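Succinoglycan biosynthesis protein (Bacillus cereus ATCC 14579, PDB 2QGM) is of unproven function but belongs to the erythromycin esterase-like family and is named for a role in succinoglycan biosynthesis. Local coordinates at residues Ile279-Ala290 / Tyr320-Arg331. Numbering follows the deposited sequence.
Sequences IKLHEQYLADHA and YPYVAGQFLKER
Glu-283 reaches from helix 279-290 to the first turn of helix 324-331, where its OE1 accepts the backbone N-H of Ala-324 at 2.8 Å through the anti lone pair, with an N-H...O angle of 155°. The bend of the side chain at chi2 (-54°) lets the carboxylate face two partners, OE1 toward Ala-324 N and OE2 toward His-282. His-282 ND1 donates to Glu-283 OE2 at 2.7 Å, in the plane of the imidazole but from above that of the carboxylate. His-309 ND1 also bonds OE1, so both oxygens of this buried acid are gripped, and Asp-171 holds His-282 from the second shell through NE2. The negative charge, next to a helix N-terminus, is probably stabilised there.

Small side chains let the helices pack tightly just beyond this point. Ala-324 CB lies 3.7 Å from Leu-286 CB, and the small side chain of Ala-287 enters as a knob among Ala-324, Phe-327, Leu-328 and Arg-331. Phe-327 returns the fit, its ring set among Lys-280, Glu-283, Gln-284 and Ala-287 and meeting Glu-283 CB with its edge.

Toward solvent the contact passes to long, flexible and charged side chains. Lys-280 lays CG over one face of the Tyr-322 ring, a CH-pi contact 4.1 Å from the centroid. At the far end the exposed Arg-331 forms a salt bridge to Asp-288, NH1 to OD1 at 2.7 Å; NH2 adds a weak bond to the same oxygen, and the carboxylate and guanidinium are nearly coplanar.

The helix axes pass 8.1 Å apart at -52°, with reciprocal knobs-into-holes packing. Within this alpha/beta fold, built on a mixed central sheet, the Ala-324 to Glu-283 bond ties helix 276-297 to the start of helix 324-332, while the His-carboxylate bond within the first helix positions the acid, in a polar cluster completed by Asp-171 and His-309.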
ATOM      1  N   ILE A 279       8.110  14.250   3.471  1.00 21.31           N
ATOM      2  CA  ILE A 279       7.013  13.538   2.825  1.00 22.60           C
ATOM      3  C   ILE A 279       7.443  13.079   1.444  1.00 20.33           C
ATOM      4  O   ILE A 279       7.152  11.960   1.034  1.00 19.08           O
ATOM      5  CB  ILE A 279       5.773  14.437   2.661  1.00 22.81           C
ATOM      6  CG1 ILE A 279       5.285  14.905   4.032  1.00 25.07           C
ATOM      7  CG2 ILE A 279       4.671  13.683   1.923  1.00 25.03           C
ATOM      8  CD1 ILE A 279       4.771  13.786   4.923  1.00 26.41           C
ATOM      9  N   LYS A 280       8.136  13.948   0.717  1.00 19.63           N
ATOM     10  CA  LYS A 280       8.583  13.584  -0.620  1.00 19.80           C
ATOM     11  C   LYS A 280       9.550  12.398  -0.565  1.00 19.17           C
ATOM     12  O   LYS A 280       9.438  11.472  -1.355  1.00 18.19           O
ATOM     13  CB  LYS A 280       9.259  14.772  -1.302  1.00 23.04           C
ATOM     14  CG  LYS A 280       9.670  14.486  -2.736  1.00 25.37           C
ATOM     15  CD  LYS A 280      10.499  15.626  -3.300  1.00 27.91           C
ATOM     16  CE  LYS A 280      10.714  15.452  -4.791  1.00 30.16           C
ATOM     17  NZ  LYS A 280       9.426  15.543  -5.534  1.00 36.09           N
ATOM     18  N   LEU A 281      10.496  12.428   0.367  1.00 18.44           N
ATOM     19  CA  LEU A 281      11.443  11.324   0.487  1.00 18.45           C
ATOM     20  C   LEU A 281      10.712  10.049   0.895  1.00 16.70           C
ATOM     21  O   LEU A 281      10.975   8.971   0.362  1.00 17.43           O
ATOM     22  CB  LEU A 281      12.542  11.657   1.501  1.00 20.46           C
ATOM     23  CG  LEU A 281      13.600  12.670   1.043  1.00 21.94           C
ATOM     24  CD1 LEU A 281      14.418  13.120   2.238  1.00 23.14           C
ATOM     25  CD2 LEU A 281      14.506  12.064  -0.031  1.00 18.92           C
ATOM     26  N   HIS A 282       9.786  10.168   1.837  1.00 15.79           N
ATOM     27  CA  HIS A 282       9.030   9.005   2.277  1.00 15.32           C
ATOM     28  C   HIS A 282       8.323   8.317   1.106  1.00 15.39           C
ATOM     29  O   HIS A 282       8.398   7.090   0.964  1.00 16.42           O
ATOM     30  CB  HIS A 282       8.001   9.410   3.333  1.00 16.18           C
ATOM     31  CG  HIS A 282       7.113   8.283   3.766  1.00 17.88           C
ATOM     32  ND1 HIS A 282       5.883   8.046   3.194  1.00 17.12           N
ATOM     33  CD2 HIS A 282       7.291   7.320   4.700  1.00 18.56           C
ATOM     34  CE1 HIS A 282       5.337   6.982   3.763  1.00 18.68           C
ATOM     35  NE2 HIS A 282       6.169   6.525   4.677  1.00 18.37           N
ATOM     36  N   GLU A 283       7.641   9.101   0.271  1.00 15.93           N
ATOM     37  CA  GLU A 283       6.915   8.534  -0.874  1.00 16.43           C
ATOM     38  C   GLU A 283       7.889   7.967  -1.906  1.00 16.79           C
ATOM     39  O   GLU A 283       7.629   6.934  -2.532  1.00 17.35           O
ATOM     40  CB  GLU A 283       6.009   9.598  -1.507  1.00 16.34           C
ATOM     41  CG  GLU A 283       4.933  10.146  -0.567  1.00 18.15           C
ATOM     42  CD  GLU A 283       4.065   9.055   0.059  1.00 17.75           C
ATOM     43  OE1 GLU A 283       3.339   8.351  -0.678  1.00 17.02           O
ATOM     44  OE2 GLU A 283       4.109   8.909   1.295  1.00 17.04           O
ATOM     45  N   GLN A 284       9.014   8.650  -2.071  1.00 17.84           N
ATOM     46  CA  GLN A 284      10.054   8.230  -2.992  1.00 17.92           C
ATOM     47  C   GLN A 284      10.501   6.811  -2.596  1.00 17.16           C
ATOM     48  O   GLN A 284      10.571   5.913  -3.436  1.00 16.24           O
ATOM     49  CB  GLN A 284      11.218   9.214  -2.879  1.00 22.51           C
ATOM     50  CG  GLN A 284      12.235   9.219  -3.992  1.00 29.19           C
ATOM     51  CD  GLN A 284      13.099  10.467  -3.905  1.00 31.30           C
ATOM     52  OE1 GLN A 284      12.578  11.587  -3.902  1.00 33.30           O
ATOM     53  NE2 GLN A 284      14.415  10.283  -3.824  1.00 29.44           N
ATOM     54  N   TYR A 285      10.771   6.615  -1.309  1.00 15.32           N
ATOM     55  CA  TYR A 285      11.215   5.325  -0.812  1.00 15.76           C
ATOM     56  C   TYR A 285      10.154   4.233  -0.894  1.00 15.33           C
ATOM     57  O   TYR A 285      10.484   3.061  -1.091  1.00 17.17           O
ATOM     58  CB  TYR A 285      11.748   5.472   0.618  1.00 13.49           C
ATOM     59  CG  TYR A 285      12.956   6.386   0.680  1.00 16.89           C
ATOM     60  CD1 TYR A 285      13.803   6.517  -0.421  1.00 18.24           C
ATOM     61  CD2 TYR A 285      13.269   7.096   1.835  1.00 16.45           C
ATOM     62  CE1 TYR A 285      14.936   7.336  -0.371  1.00 17.29           C
ATOM     63  CE2 TYR A 285      14.398   7.917   1.895  1.00 19.71           C
ATOM     64  CZ  TYR A 285      15.227   8.030   0.788  1.00 16.40           C
ATOM     65  OH  TYR A 285      16.355   8.825   0.839  1.00 18.33           O
ATOM     66  N   LEU A 286       8.882   4.590  -0.750  1.00 16.86           N
ATOM     67  CA  LEU A 286       7.846   3.568  -0.880  1.00 15.28           C
ATOM     68  C   LEU A 286       7.958   3.007  -2.295  1.00 17.35           C
ATOM     69  O   LEU A 286       7.952   1.792  -2.498  1.00 16.38           O
ATOM     70  CB  LEU A 286       6.452   4.162  -0.695  1.00 15.16           C
ATOM     71  CG  LEU A 286       6.040   4.539   0.727  1.00 15.59           C
ATOM     72  CD1 LEU A 286       4.612   5.087   0.695  1.00 16.56           C
ATOM     73  CD2 LEU A 286       6.115   3.309   1.644  1.00 19.06           C
ATOM     74  N   ALA A 287       8.057   3.914  -3.266  1.00 17.01           N
ATOM     75  CA  ALA A 287       8.179   3.541  -4.668  1.00 17.43           C
ATOM     76  C   ALA A 287       9.445   2.741  -4.919  1.00 17.55           C
ATOM     77  O   ALA A 287       9.416   1.730  -5.626  1.00 16.78           O
ATOM     78  CB  ALA A 287       8.163   4.786  -5.547  1.00 16.96           C
ATOM     79  N   ASP A 288      10.561   3.189  -4.348  1.00 15.58           N
ATOM     80  CA  ASP A 288      11.825   2.486  -4.529  1.00 16.43           C
ATOM     81  C   ASP A 288      11.701   1.047  -4.041  1.00 16.72           C
ATOM     82  O   ASP A 288      12.129   0.114  -4.715  1.00 17.69           O
ATOM     83  CB  ASP A 288      12.953   3.170  -3.749  1.00 15.92           C
ATOM     84  CG  ASP A 288      13.356   4.509  -4.339  1.00 18.47           C
ATOM     85  OD1 ASP A 288      13.043   4.782  -5.522  1.00 17.56           O
ATOM     86  OD2 ASP A 288      14.000   5.284  -3.606  1.00 16.04           O
ATOM     87  N   HIS A 289      11.116   0.867  -2.865  1.00 16.85           N
ATOM     88  CA  HIS A 289      10.970  -0.480  -2.334  1.00 14.95           C
ATOM     89  C   HIS A 289      10.098  -1.364  -3.219  1.00 14.63           C
ATOM     90  O   HIS A 289      10.414  -2.536  -3.426  1.00 15.22           O
ATOM     91  CB  HIS A 289      10.426  -0.430  -0.909  1.00 15.54           C
ATOM     92  CG  HIS A 289      11.473  -0.102   0.112  1.00 14.64           C
ATOM     93  ND1 HIS A 289      11.171   0.420   1.351  1.00 14.41           N
ATOM     94  CD2 HIS A 289      12.821  -0.238   0.081  1.00 15.96           C
ATOM     95  CE1 HIS A 289      12.285   0.592   2.039  1.00 16.18           C
ATOM     96  NE2 HIS A 289      13.302   0.200   1.292  1.00 14.84           N
ATOM     97  N   ALA A 290       9.021  -0.805  -3.759  1.00 15.85           N
ATOM     98  CA  ALA A 290       8.140  -1.579  -4.631  1.00 15.42           C
ATOM     99  C   ALA A 290       8.893  -2.053  -5.876  1.00 15.00           C
ATOM    100  O   ALA A 290       8.770  -3.211  -6.289  1.00 14.75           O
ATOM    101  CB  ALA A 290       6.951  -0.743  -5.030  1.00 15.13           C
ATOM    102  N   TYR A 320      -0.248  15.301   1.861  1.00 26.37           N
ATOM    103  CA  TYR A 320       0.583  14.535   0.943  1.00 26.56           C
ATOM    104  C   TYR A 320       0.759  15.235  -0.395  1.00 24.66           C
ATOM    105  O   TYR A 320       0.098  14.890  -1.374  1.00 23.72           O
ATOM    106  CB  TYR A 320      -0.029  13.153   0.732  1.00 26.96           C
ATOM    107  CG  TYR A 320       0.102  12.273   1.943  1.00 29.22           C
ATOM    108  CD1 TYR A 320       1.317  11.681   2.258  1.00 30.45           C
ATOM    109  CD2 TYR A 320      -0.978  12.057   2.794  1.00 30.76           C
ATOM    110  CE1 TYR A 320       1.463  10.897   3.393  1.00 33.78           C
ATOM    111  CE2 TYR A 320      -0.846  11.272   3.939  1.00 33.32           C
ATOM    112  CZ  TYR A 320       0.379  10.696   4.229  1.00 33.47           C
ATOM    113  OH  TYR A 320       0.531   9.931   5.364  1.00 37.80           O
ATOM    114  N   PRO A 321       1.655  16.238  -0.452  1.00 24.08           N
ATOM    115  CA  PRO A 321       1.930  16.996  -1.679  1.00 22.99           C
ATOM    116  C   PRO A 321       2.663  16.130  -2.701  1.00 22.28           C
ATOM    117  O   PRO A 321       2.753  16.469  -3.879  1.00 22.49           O
ATOM    118  CB  PRO A 321       2.775  18.163  -1.178  1.00 22.74           C
ATOM    119  CG  PRO A 321       3.523  17.553  -0.037  1.00 23.89           C
ATOM    120  CD  PRO A 321       2.436  16.778   0.674  1.00 23.21           C
ATOM    121  N   TYR A 322       3.203  15.011  -2.229  1.00 22.23           N
ATOM    122  CA  TYR A 322       3.885  14.049  -3.090  1.00 21.88           C
ATOM    123  C   TYR A 322       3.410  12.681  -2.634  1.00 20.76           C
ATOM    124  O   TYR A 322       3.157  12.477  -1.448  1.00 19.35           O
ATOM    125  CB  TYR A 322       5.413  14.128  -2.946  1.00 22.61           C
ATOM    126  CG  TYR A 322       5.975  15.485  -3.291  1.00 25.34           C
ATOM    127  CD1 TYR A 322       6.149  16.455  -2.311  1.00 24.27           C
ATOM    128  CD2 TYR A 322       6.270  15.824  -4.613  1.00 26.98           C
ATOM    129  CE1 TYR A 322       6.599  17.736  -2.633  1.00 29.28           C
ATOM    130  CE2 TYR A 322       6.720  17.106  -4.950  1.00 29.79           C
ATOM    131  CZ  TYR A 322       6.878  18.055  -3.953  1.00 30.07           C
ATOM    132  OH  TYR A 322       7.282  19.333  -4.274  1.00 33.74           O
ATOM    133  N   VAL A 323       3.254  11.754  -3.572  1.00 19.40           N
ATOM    134  CA  VAL A 323       2.831  10.405  -3.219  1.00 18.94           C
ATOM    135  C   VAL A 323       3.570   9.374  -4.062  1.00 18.46           C
ATOM    136  O   VAL A 323       3.957   9.647  -5.200  1.00 17.78           O
ATOM    137  CB  VAL A 323       1.299  10.203  -3.384  1.00 18.40           C
ATOM    138  CG1 VAL A 323       0.543  11.141  -2.459  1.00 19.62           C
ATOM    139  CG2 VAL A 323       0.895  10.424  -4.829  1.00 20.39           C
ATOM    140  N   ALA A 324       3.768   8.195  -3.481  1.00 20.12           N
ATOM    141  CA  ALA A 324       4.464   7.097  -4.139  1.00 17.00           C
ATOM    142  C   ALA A 324       3.903   6.819  -5.529  1.00 19.34           C
ATOM    143  O   ALA A 324       4.652   6.642  -6.491  1.00 18.46           O
ATOM    144  CB  ALA A 324       4.370   5.838  -3.275  1.00 18.53           C
ATOM    145  N   GLY A 325       2.576   6.787  -5.619  1.00 17.42           N
ATOM    146  CA  GLY A 325       1.903   6.524  -6.876  1.00 20.06           C
ATOM    147  C   GLY A 325       2.309   7.382  -8.059  1.00 21.66           C
ATOM    148  O   GLY A 325       2.364   6.886  -9.184  1.00 23.00           O
ATOM    149  N   GLN A 326       2.589   8.662  -7.841  1.00 23.44           N
ATOM    150  CA  GLN A 326       2.978   9.503  -8.968  1.00 24.95           C
ATOM    151  C   GLN A 326       4.403   9.176  -9.420  1.00 25.93           C
ATOM    152  O   GLN A 326       4.719   9.289 -10.602  1.00 27.11           O
ATOM    153  CB  GLN A 326       2.837  10.986  -8.611  1.00 27.87           C
ATOM    154  CG  GLN A 326       3.877  11.538  -7.686  1.00 29.87           C
ATOM    155  CD  GLN A 326       3.476  12.892  -7.135  1.00 31.93           C
ATOM    156  OE1 GLN A 326       2.853  13.705  -7.826  1.00 29.08           O
ATOM    157  NE2 GLN A 326       3.832  13.140  -5.883  1.00 30.38           N
ATOM    158  N   PHE A 327       5.257   8.758  -8.488  1.00 24.00           N
ATOM    159  CA  PHE A 327       6.623   8.393  -8.840  1.00 23.77           C
ATOM    160  C   PHE A 327       6.643   7.080  -9.609  1.00 23.70           C
ATOM    161  O   PHE A 327       7.489   6.882 -10.478  1.00 23.54           O
ATOM    162  CB  PHE A 327       7.486   8.271  -7.591  1.00 23.82           C
ATOM    163  CG  PHE A 327       7.648   9.560  -6.857  1.00 23.92           C
ATOM    164  CD1 PHE A 327       7.275   9.664  -5.525  1.00 22.14           C
ATOM    165  CD2 PHE A 327       8.145  10.689  -7.512  1.00 26.74           C
ATOM    166  CE1 PHE A 327       7.387  10.870  -4.847  1.00 26.06           C
ATOM    167  CE2 PHE A 327       8.263  11.908  -6.847  1.00 26.54           C
ATOM    168  CZ  PHE A 327       7.884  12.000  -5.508  1.00 26.50           C
ATOM    169  N   LEU A 328       5.724   6.178  -9.269  1.00 22.02           N
ATOM    170  CA  LEU A 328       5.633   4.903  -9.958  1.00 20.53           C
ATOM    171  C   LEU A 328       5.085   5.136 -11.363  1.00 21.29           C
ATOM    172  O   LEU A 328       5.535   4.513 -12.325  1.00 20.52           O
ATOM    173  CB  LEU A 328       4.715   3.938  -9.201  1.00 18.95           C
ATOM    174  CG  LEU A 328       5.256   3.396  -7.874  1.00 17.75           C
ATOM    175  CD1 LEU A 328       4.139   2.676  -7.121  1.00 19.84           C
ATOM    176  CD2 LEU A 328       6.424   2.449  -8.148  1.00 18.59           C
ATOM    177  N   LYS A 329       4.117   6.038 -11.489  1.00 22.14           N
ATOM    178  CA  LYS A 329       3.544   6.323 -12.806  1.00 23.05           C
ATOM    179  C   LYS A 329       4.598   6.965 -13.713  1.00 24.81           C
ATOM    180  O   LYS A 329       4.693   6.628 -14.892  1.00 23.51           O
ATOM    181  CB  LYS A 329       2.330   7.247 -12.678  1.00 26.14           C
ATOM    182  CG  LYS A 329       1.629   7.538 -14.008  1.00 29.19           C
ATOM    183  CD  LYS A 329       1.055   6.266 -14.634  1.00 30.71           C
ATOM    184  CE  LYS A 329       0.283   6.579 -15.912  1.00 32.15           C
ATOM    185  NZ  LYS A 329      -0.161   5.343 -16.627  1.00 34.11           N
ATOM    186  N   GLU A 330       5.393   7.873 -13.152  1.00 26.08           N
ATOM    187  CA  GLU A 330       6.442   8.558 -13.907  1.00 28.36           C
ATOM    188  C   GLU A 330       7.511   7.603 -14.413  1.00 28.22           C
ATOM    189  O   GLU A 330       7.881   7.616 -15.597  1.00 28.47           O
ATOM    190  CB  GLU A 330       7.128   9.616 -13.038  1.00 31.82           C
ATOM    191  CG  GLU A 330       6.264  10.815 -12.699  1.00 38.04           C
ATOM    192  CD  GLU A 330       6.914  11.723 -11.669  1.00 40.59           C
ATOM    193  OE1 GLU A 330       8.095  12.093 -11.851  1.00 42.25           O
ATOM    194  OE2 GLU A 330       6.236  12.083 -10.682  1.00 43.60           O
ATOM    195  N   ARG A 331       8.022   6.786 -13.501  1.00 25.52           N
ATOM    196  CA  ARG A 331       9.068   5.822 -13.813  1.00 24.64           C
ATOM    197  C   ARG A 331       8.594   4.641 -14.639  1.00 23.01           C
ATOM    198  O   ARG A 331       9.347   4.119 -15.459  1.00 22.02           O
ATOM    199  CB  ARG A 331       9.668   5.257 -12.527  1.00 24.13           C
ATOM    200  CG  ARG A 331      10.228   6.269 -11.555  1.00 24.65           C
ATOM    201  CD  ARG A 331      10.683   5.559 -10.289  1.00 24.23           C
ATOM    202  NE  ARG A 331      11.115   6.482  -9.247  1.00 25.77           N
ATOM    203  CZ  ARG A 331      11.452   6.101  -8.019  1.00 26.35           C
ATOM    204  NH1 ARG A 331      11.406   4.815  -7.695  1.00 22.85           N
ATOM    205  NH2 ARG A 331      11.833   6.999  -7.118  1.00 27.48           N
TER